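Local structure of intracellular serine protease (Bacillus licheniformis, 4ZOQ) at residues Ala26-Asp31 with Tyr328-Ala333; Gly203-Ser208 with Glu222-Gly227; Asn209-Tyr214 with Val324-Gly329. The protein cleaves peptide bonds as a subtilisin-family serine protease of a lanthipeptide system, probably to remove the leader part of precursor peptides. All blocks are in the same frame, centred on the assembly; numbering follows the deposited sequence.

Contact 1: Ala26-Asp31 with Tyr328-Ala333; sequences AAKQTD and YGEVRA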
loop_
_atom_site.group_PDB
_atom_site.type_symbol
_atom_site.label_atom_id
_atom_site.label_comp_id
_atom_site.label_asym_id
_atom_site.label_seq_id
_atom_site.Cartn_x
_atom_site.Cartn_y
_atom_site.Cartn_z
ATOM N N ALA B 26 -8.553 15.218 4.858
ATOM C CA ALA B 26 -7.575 15.882 3.973
ATOM C C ALA B 26 -7.259 17.280 4.491
ATOM O O ALA B 26 -6.096 17.691 4.515
ATOM C CB ALA B 26 -8.079 15.941 2.530
ATOM N N ALA B 27 -8.291 17.987 4.949
ATOM C CA ALA B 27 -8.108 19.304 5.563
ATOM C C ALA B 27 -7.220 19.183 6.802
ATOM O O ALA B 27 -6.379 20.043 7.049
ATOM C CB ALA B 27 -9.448 19.941 5.922
ATOM N N LYS B 28 -7.402 18.106 7.567
ATOM C CA LYS B 28 -6.558 17.873 8.733
ATOM C C LYS B 28 -5.096 17.665 8.329
ATOM O O LYS B 28 -4.206 18.352 8.808
ATOM C CB LYS B 28 -7.078 16.677 9.524
ATOM C CG LYS B 28 -6.350 16.451 10.802
ATOM C CD LYS B 28 -6.894 15.282 11.619
ATOM C CE LYS B 28 -6.258 15.298 13.027
ATOM N NZ LYS B 28 -7.026 16.138 13.998
ATOM N N GLN B 29 -4.876 16.768 7.378
ATOM C CA GLN B 29 -3.545 16.444 6.897
ATOM C C GLN B 29 -2.765 17.656 6.342
ATOM O O GLN B 29 -1.588 17.865 6.683
ATOM C CB GLN B 29 -3.658 15.368 5.819
ATOM C CG GLN B 29 -3.914 13.942 6.318
ATOM C CD GLN B 29 -2.634 13.254 6.818
ATOM O OE1 GLN B 29 -1.600 13.905 7.032
ATOM N NE2 GLN B 29 -2.680 11.929 6.938
ATOM N N THR B 30 -3.443 18.464 5.524
ATOM C CA THR B 30 -2.820 19.526 4.737
ATOM C C THR B 30 -2.982 20.928 5.346
ATOM O O THR B 30 -2.674 21.923 4.681
ATOM C CB THR B 30 -3.403 19.571 3.296
ATOM O OG1 THR B 30 -4.809 19.845 3.367
ATOM C CG2 THR B 30 -3.183 18.248 2.559
ATOM N N ASP B 31 -3.471 20.994 6.585
ATOM C CA ASP B 31 -3.776 22.246 7.268
ATOM C C ASP B 31 -4.715 23.111 6.393
ATOM O O ASP B 31 -4.351 24.217 5.958
ATOM C CB ASP B 31 -2.503 23.026 7.631
ATOM C CG ASP B 31 -2.784 24.204 8.584
ATOM O OD1 ASP B 31 -3.890 24.249 9.184
ATOM O OD2 ASP B 31 -1.894 25.070 8.749
ATOM N N TYR B 328 4.113 5.270 16.422
ATOM C CA TYR B 328 4.670 6.581 16.774
ATOM C C TYR B 328 3.586 7.643 16.793
ATOM O O TYR B 328 3.828 8.751 17.245
ATOM C CB TYR B 328 5.760 7.012 15.791
ATOM C CG TYR B 328 6.995 6.158 15.829
ATOM C CD1 TYR B 328 7.840 6.180 16.936
ATOM C CD2 TYR B 328 7.315 5.312 14.778
ATOM C CE1 TYR B 328 8.970 5.398 16.991
ATOM C CE2 TYR B 328 8.452 4.511 14.825
ATOM C CZ TYR B 328 9.273 4.559 15.937
ATOM O OH TYR B 328 10.405 3.777 16.003
ATOM N N GLY B 329 2.415 7.333 16.235
ATOM C CA GLY B 329 1.293 8.262 16.273
ATOM C C GLY B 329 0.709 8.620 14.910
ATOM O O GLY B 329 1.018 7.993 13.867
ATOM N N GLU B 330 -0.131 9.647 14.904
ATOM C CA GLU B 330 -0.799 10.063 13.681
ATOM C C GLU B 330 0.050 10.981 12.836
ATOM O O GLU B 330 0.550 12.014 13.318
ATOM C CB GLU B 330 -2.099 10.769 13.999
ATOM C CG GLU B 330 -2.899 11.169 12.768
ATOM C CD GLU B 330 -4.215 11.782 13.180
ATOM O OE1 GLU B 330 -4.526 11.669 14.378
ATOM O OE2 GLU B 330 -4.957 12.322 12.336
ATOM N N VAL B 331 0.272 10.551 11.598
ATOM C CA VAL B 331 0.961 11.351 10.602
ATOM C C VAL B 331 0.159 12.586 10.187
ATOM O O VAL B 331 -1.027 12.502 9.939
ATOM C CB VAL B 331 1.289 10.505 9.334
ATOM C CG1 VAL B 331 1.730 11.405 8.163
ATOM C CG2 VAL B 331 2.357 9.487 9.669
ATOM N N ARG B 332 0.821 13.729 10.116
ATOM C CA ARG B 332 0.199 14.965 9.629
ATOM C C ARG B 332 1.147 15.615 8.648
ATOM O O ARG B 332 2.232 16.079 9.033
ATOM C CB ARG B 332 -0.142 15.919 10.774
ATOM C CG ARG B 332 -1.230 15.390 11.727
ATOM C CD ARG B 332 -1.313 16.305 12.949
ATOM N NE ARG B 332 -0.020 16.298 13.642
ATOM C CZ ARG B 332 0.259 16.991 14.746
ATOM N NH1 ARG B 332 -0.677 17.777 15.282
ATOM N NH2 ARG B 332 1.480 16.904 15.300
ATOM N N ALA B 333 0.750 15.649 7.378
ATOM C CA ALA B 333 1.636 16.148 6.323
ATOM C C ALA B 333 2.138 17.574 6.586
ATOM O O ALA B 333 3.322 17.831 6.397
ATOM C CB ALA B 333 0.921 16.092 4.977
#
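Gln-29 makes the one clear hydrogen bond between these segments: its OE1 accepts Ala-333 N at 2.9 Å, with 152° at the hydrogen. The donor lies almost straight beyond the side-chain carbonyl, the C=O...N angle being 175°. CG stands beside the backbone N, and one bend at chi2 (-80°) then turns the amide toward Ala-333. The methyl CB of Ala-333 also packs against the main chain of the helix, 3.5 Å from Gln-29 O, and a backbone hydrogen bond links Gln-29 with Tyr-334. One residue earlier in the helix, Lys-28 crosses Glu-330 at about a right angle; its CE comes 3.3 Å from Glu-330 OE2, whereas NZ stays 4.6 Å from that oxygen, too far for a salt bridge, though the opposite charges probably still attract.

In the second shell, Gln-281 OE1 receives the NE2 of Gln-29 and thereby fixes which way the amide is turned. With an alanine here, Ala-333 N and Gln-281 OE1 would probably both lose this partner, and a gap would open between them. Asn-205 ND2 adds a weak bond to Glu-330 OE2. Since Arg-332 is the N-cap of helix 333-338, the contact joins helix 24-30 to the beginning of the chain's last helix. Ala-333 also packs on Thr-285 of helix 275-297 and Ile-97 of helix 86-97, while Gln-29 and Glu-330 both touch Pro-226 of strand 221-226.

Contact 2: Gly203-Ser208 with Glu222-Gly227; sequences GSNMKS and EFTAPG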
loop_
_atom_site.group_PDB
_atom_site.type_symbol
_atom_site.label_atom_id
_atom_site.label_comp_id
_atom_site.label_asym_id
_atom_site.label_seq_id
_atom_site.Cartn_x
_atom_site.Cartn_y
_atom_site.Cartn_z
ATOM N N GLY B 203 -1.941 1.938 10.649
ATOM C CA GLY B 203 -3.298 1.766 11.143
ATOM C C GLY B 203 -4.175 2.974 10.864
ATOM O O GLY B 203 -3.727 3.971 10.301
ATOM N N SER B 204 -5.429 2.901 11.274
ATOM C CA SER B 204 -6.389 3.924 10.914
ATOM C C SER B 204 -7.000 4.587 12.152
ATOM O O SER B 204 -7.447 3.883 13.045
ATOM C CB SER B 204 -7.500 3.318 10.049
ATOM O OG SER B 204 -8.562 4.260 9.869
ATOM N N ASN B 205 -6.981 5.921 12.229
ATOM C CA ASN B 205 -7.663 6.588 13.329
ATOM C C ASN B 205 -8.950 7.302 12.842
ATOM O O ASN B 205 -9.207 7.451 11.642
ATOM C CB ASN B 205 -6.732 7.583 14.072
ATOM C CG ASN B 205 -6.271 8.767 13.205
ATOM O OD1 ASN B 205 -5.210 8.727 12.589
ATOM N ND2 ASN B 205 -7.083 9.822 13.150
ATOM N N MET B 206 -9.740 7.754 13.807
ATOM C CA MET B 206 -11.002 8.426 13.560
ATOM C C MET B 206 -10.814 9.927 13.571
ATOM O O MET B 206 -9.745 10.415 13.951
ATOM C CB MET B 206 -11.998 8.054 14.650
ATOM C CG MET B 206 -12.178 6.603 14.800
ATOM S SD MET B 206 -13.060 5.900 13.419
ATOM C CE MET B 206 -14.680 6.626 13.710
ATOM N N LYS B 207 -11.879 10.650 13.227
ATOM C CA LYS B 207 -11.855 12.112 13.259
ATOM C C LYS B 207 -11.501 12.594 14.663
ATOM O O LYS B 207 -10.753 13.539 14.821
ATOM C CB LYS B 207 -13.205 12.683 12.843
ATOM C CG LYS B 207 -13.312 14.199 12.929
ATOM C CD LYS B 207 -14.765 14.624 12.669
ATOM C CE LYS B 207 -15.145 14.442 11.221
ATOM N NZ LYS B 207 -16.449 15.050 10.928
ATOM N N SER B 208 -11.969 11.876 15.677
ATOM C CA SER B 208 -11.714 12.244 17.072
ATOM C C SER B 208 -10.310 11.892 17.515
ATOM O O SER B 208 -9.902 12.259 18.608
ATOM C CB SER B 208 -12.697 11.526 17.985
ATOM O OG SER B 208 -12.451 10.135 17.918
ATOM N N GLU B 222 3.447 1.333 13.092
ATOM C CA GLU B 222 4.397 2.431 13.206
ATOM C C GLU B 222 3.744 3.779 13.170
ATOM O O GLU B 222 4.213 4.723 13.821
ATOM C CB GLU B 222 5.447 2.398 12.098
ATOM C CG GLU B 222 6.454 1.324 12.304
ATOM C CD GLU B 222 7.709 1.583 11.539
ATOM O OE1 GLU B 222 8.257 2.693 11.707
ATOM O OE2 GLU B 222 8.120 0.699 10.754
ATOM N N PHE B 223 2.688 3.875 12.369
ATOM C CA PHE B 223 1.967 5.115 12.233
ATOM C C PHE B 223 0.487 4.851 12.084
ATOM O O PHE B 223 0.035 3.746 11.828
ATOM C CB PHE B 223 2.416 5.922 11.032
ATOM C CG PHE B 223 3.837 6.342 11.063
ATOM C CD1 PHE B 223 4.251 7.379 11.885
ATOM C CD2 PHE B 223 4.762 5.737 10.207
ATOM C CE1 PHE B 223 5.557 7.784 11.886
ATOM C CE2 PHE B 223 6.070 6.139 10.199
ATOM C CZ PHE B 223 6.481 7.166 11.043
ATOM N N THR B 224 -0.235 5.943 12.179
ATOM C CA THR B 224 -1.652 5.967 12.017
ATOM C C THR B 224 -2.027 7.107 11.058
ATOM O O THR B 224 -1.249 8.057 10.864
ATOM C CB THR B 224 -2.255 6.073 13.449
ATOM O OG1 THR B 224 -2.790 4.799 13.843
ATOM C CG2 THR B 224 -3.246 7.106 13.572
ATOM N N ALA B 225 -3.172 6.985 10.393
ATOM C CA ALA B 225 -3.686 8.092 9.587
ATOM C C ALA B 225 -5.223 8.050 9.587
ATOM O O ALA B 225 -5.819 7.001 9.858
ATOM C CB ALA B 225 -3.124 8.049 8.167
ATOM N N PRO B 226 -5.865 9.203 9.334
ATOM C CA PRO B 226 -7.335 9.196 9.411
ATOM C C PRO B 226 -8.040 8.407 8.290
ATOM O O PRO B 226 -8.220 8.890 7.173
ATOM C CB PRO B 226 -7.688 10.693 9.339
ATOM C CG PRO B 226 -6.492 11.374 8.760
ATOM C CD PRO B 226 -5.317 10.571 9.218
ATOM N N GLY B 227 -8.425 7.181 8.612
ATOM C CA GLY B 227 -9.169 6.332 7.701
ATOM C C GLY B 227 -10.648 6.176 8.071
ATOM O O GLY B 227 -11.359 5.423 7.414
#
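Gly-203, Ser-204 and Asn-205 pair in parallel with Thr-224, Ala-225 and Pro-226, joining strands 200-205 and 221-226 at one margin of the central sheet of the subtilisin-type alpha/beta fold. The segment axes approach to 4.3 Å and their directions differ by 43°.

The backbone ladder alternates. Gly-203 N donates to Phe-223 O (2.9 Å); Ala-225 N returns a bond to Gly-203 O (3.1 Å); Asn-205 N then reaches Ala-225 O (2.9 Å). These three bonds use both the N-H and the C=O of Gly-203 and of Ala-225. The last rung, Gly-227 N to Asn-205 O, is weak, as its 127° angle at hydrogen indicates.

The side-chain polar groups make no clear hydrogen bond across the strands. Asn-205 CG sits between its backbone N and carbonyl carbon (chi1 65°), and ND2 donates to Met-206 O at 2.8 Å, the acceptor lying close to the amide plane. The side chain lies beside the Pro-226 ring, pointing the same way. On the face shared with Ala-225, Ser-204 OG is hydrogen-bonded to Tyr-214 OH and Ser-212 OG. Thr-224 OG1, by contrast, is buried here with no partner in the model.

Gly-227 lies about 8 Å from the side chain of Ser-276, predicted to be the charge-relay serine. Ser-204 OG, turned away from its own backbone N (chi1 171°), stands just 3.1 Å from Gly-227 CA, where a side chain on Gly-227 would collide with it.

Contact 3: Asn209-Tyr214 with Val324-Gly329; sequences NNISPY and VIYGYG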
loop_
_atom_site.group_PDB
_atom_site.type_symbol
_atom_site.label_atom_id
_atom_site.label_comp_id
_atom_site.label_asym_id
_atom_site.label_seq_id
_atom_site.Cartn_x
_atom_site.Cartn_y
_atom_site.Cartn_z
ATOM N N ASN B 209 -9.593 11.174 16.648
ATOM C CA ASN B 209 -8.246 10.644 16.897
ATOM C C ASN B 209 -8.244 9.359 17.704
ATOM O O ASN B 209 -7.166 8.814 17.954
ATOM C CB ASN B 209 -7.296 11.653 17.547
ATOM C CG ASN B 209 -6.898 12.737 16.596
ATOM O OD1 ASN B 209 -6.822 12.500 15.389
ATOM N ND2 ASN B 209 -6.559 13.906 17.119
ATOM N N ASN B 210 -9.421 8.888 18.113
ATOM C CA ASN B 210 -9.512 7.532 18.642
ATOM C C ASN B 210 -9.172 6.520 17.537
ATOM O O ASN B 210 -9.418 6.762 16.355
ATOM C CB ASN B 210 -10.912 7.217 19.160
ATOM C CG ASN B 210 -11.275 8.001 20.399
ATOM O OD1 ASN B 210 -10.402 8.448 21.159
ATOM N ND2 ASN B 210 -12.578 8.156 20.630
ATOM N N ILE B 211 -8.646 5.365 17.913
ATOM C CA ILE B 211 -8.311 4.390 16.888
ATOM C C ILE B 211 -9.614 3.936 16.250
ATOM O O ILE B 211 -10.640 3.857 16.931
ATOM C CB ILE B 211 -7.533 3.169 17.464
ATOM C CG1 ILE B 211 -6.776 2.432 16.338
ATOM C CG2 ILE B 211 -8.484 2.215 18.241
ATOM C CD1 ILE B 211 -5.534 3.189 15.843
ATOM N N SER B 212 -9.587 3.667 14.946
ATOM C CA SER B 212 -10.734 3.051 14.284
ATOM C C SER B 212 -10.870 1.672 14.906
ATOM O O SER B 212 -9.862 1.007 15.134
ATOM C CB SER B 212 -10.540 2.951 12.773
ATOM O OG SER B 212 -10.363 4.232 12.157
ATOM N N PRO B 213 -12.098 1.258 15.218
ATOM C CA PRO B 213 -12.338 -0.033 15.890
ATOM C C PRO B 213 -11.795 -1.239 15.124
ATOM O O PRO B 213 -11.425 -2.237 15.738
ATOM C CB PRO B 213 -13.872 -0.110 15.985
ATOM C CG PRO B 213 -14.347 1.333 15.890
ATOM C CD PRO B 213 -13.336 2.041 15.024
ATOM N N TYR B 214 -11.770 -1.159 13.802
ATOM C CA TYR B 214 -11.330 -2.277 12.973
ATOM C C TYR B 214 -9.811 -2.333 12.875
ATOM O O TYR B 214 -9.238 -3.310 12.427
ATOM C CB TYR B 214 -11.935 -2.168 11.581
ATOM C CG TYR B 214 -11.594 -0.860 10.914
ATOM C CD1 TYR B 214 -10.355 -0.672 10.337
ATOM C CD2 TYR B 214 -12.524 0.194 10.842
ATOM C CE1 TYR B 214 -10.005 0.523 9.744
ATOM C CE2 TYR B 214 -12.187 1.409 10.213
ATOM C CZ TYR B 214 -10.907 1.553 9.668
ATOM O OH TYR B 214 -10.487 2.704 9.047
ATOM N N VAL B 324 1.280 0.209 21.056
ATOM C CA VAL B 324 0.710 -0.887 20.290
ATOM C C VAL B 324 -0.550 -0.473 19.486
ATOM O O VAL B 324 -0.916 -1.131 18.511
ATOM C CB VAL B 324 0.397 -2.058 21.292
ATOM C CG1 VAL B 324 -0.769 -2.909 20.876
ATOM C CG2 VAL B 324 1.648 -2.889 21.552
ATOM N N ILE B 325 -1.157 0.662 19.818
ATOM C CA ILE B 325 -2.358 1.103 19.102
ATOM C C ILE B 325 -2.061 2.058 17.917
ATOM O O ILE B 325 -2.491 1.826 16.795
ATOM C CB ILE B 325 -3.324 1.784 20.080
ATOM C CG1 ILE B 325 -3.742 0.794 21.175
ATOM C CG2 ILE B 325 -4.547 2.330 19.359
ATOM C CD1 ILE B 325 -4.566 1.451 22.311
ATOM N N TYR B 326 -1.267 3.084 18.181
ATOM C CA TYR B 326 -0.985 4.148 17.235
ATOM C C TYR B 326 0.424 4.117 16.673
ATOM O O TYR B 326 0.752 4.951 15.855
ATOM C CB TYR B 326 -1.169 5.522 17.902
ATOM C CG TYR B 326 -2.535 5.734 18.450
ATOM C CD1 TYR B 326 -3.564 6.205 17.645
ATOM C CD2 TYR B 326 -2.811 5.436 19.784
ATOM C CE1 TYR B 326 -4.808 6.386 18.155
ATOM C CE2 TYR B 326 -4.050 5.612 20.301
ATOM C CZ TYR B 326 -5.044 6.083 19.490
ATOM O OH TYR B 326 -6.296 6.244 20.010
ATOM N N GLY B 327 1.287 3.226 17.155
ATOM C CA GLY B 327 2.695 3.305 16.774
ATOM C C GLY B 327 3.299 4.629 17.249
ATOM O O GLY B 327 2.979 5.107 18.340
ATOM N N TYR B 328 4.113 5.270 16.422
ATOM C CA TYR B 328 4.670 6.581 16.774
ATOM C C TYR B 328 3.586 7.643 16.793
ATOM O O TYR B 328 3.828 8.751 17.245
ATOM C CB TYR B 328 5.760 7.012 15.791
ATOM C CG TYR B 328 6.995 6.158 15.829
ATOM C CD1 TYR B 328 7.840 6.180 16.936
ATOM C CD2 TYR B 328 7.315 5.312 14.778
ATOM C CE1 TYR B 328 8.970 5.398 16.991
ATOM C CE2 TYR B 328 8.452 4.511 14.825
ATOM C CZ TYR B 328 9.273 4.559 15.937
ATOM O OH TYR B 328 10.405 3.777 16.003
ATOM N N GLY B 329 2.415 7.333 16.235
ATOM C CA GLY B 329 1.293 8.262 16.273
ATOM C C GLY B 329 0.709 8.620 14.910
ATOM O O GLY B 329 1.018 7.993 13.867
#
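Asn-209 meets Tyr-326 through its backbone, its carbonyl O lying 3.4 Å from ring atom CE1 in an oblique approach. At Asn-210 the main chain passes the ring's edge, with the carbonyl carbon near the ring plane and CA 3.7 Å from Tyr-326 OH; the side chain points away, and its ND2 is hydrogen-bonded to Glu-232 OE1.

These residues belong to the connection between strands 200-205 and 221-226 of the subtilase fold, and the opposing segment is the loop between helices 303-313 and 333-338. There Tyr-326 opens a type II' beta turn that ends at Gly-329, closed by Gly-329 N to Tyr-326 O at 2.9 Å.

Ile-211 supplies the apolar part. Its CB packs 3.6 Å from Ile-325 CG2, the two side chains crossing obliquely. With CG1 anti to the backbone N (chi1 -160°) and chi2 at 74°, CD1 reaches the opposing loop, 3.5 Å from Ile-325 O and 4.0 Å from Tyr-326 CE1. That same Ile-325 CG2 also rests over one face of the Tyr-326 ring, 3.4 Å above its plane and offset toward the rim. The backbone N of Ile-211 is 3.3 Å from Tyr-326 OH. Ile-211 and Tyr-326 both also touch Thr-224 of strand 221-226.

Overall arrangement
Contacts 1 and 2 are buried, whereas contact 3 lies at the surface, and strand 221-226, half of contact 2, is touched by residues of both others. Contact 2 is sheet pairing, dominated by main-chain bonds. Contact 1 instead uses one amide side chain to join a helix to the loop that leads into the last helix, and contact 3 relies on apolar and aromatic packing between loops, without a clear hydrogen bond. Contacts 1 and 3 share Tyr-328 and Gly-329, whose backbones are hydrogen-bonded to Glu-222 and Thr-224 of contact 2. Segments 203-208 and 209-214 are consecutive and carry the chain from the sheet into the surface loop.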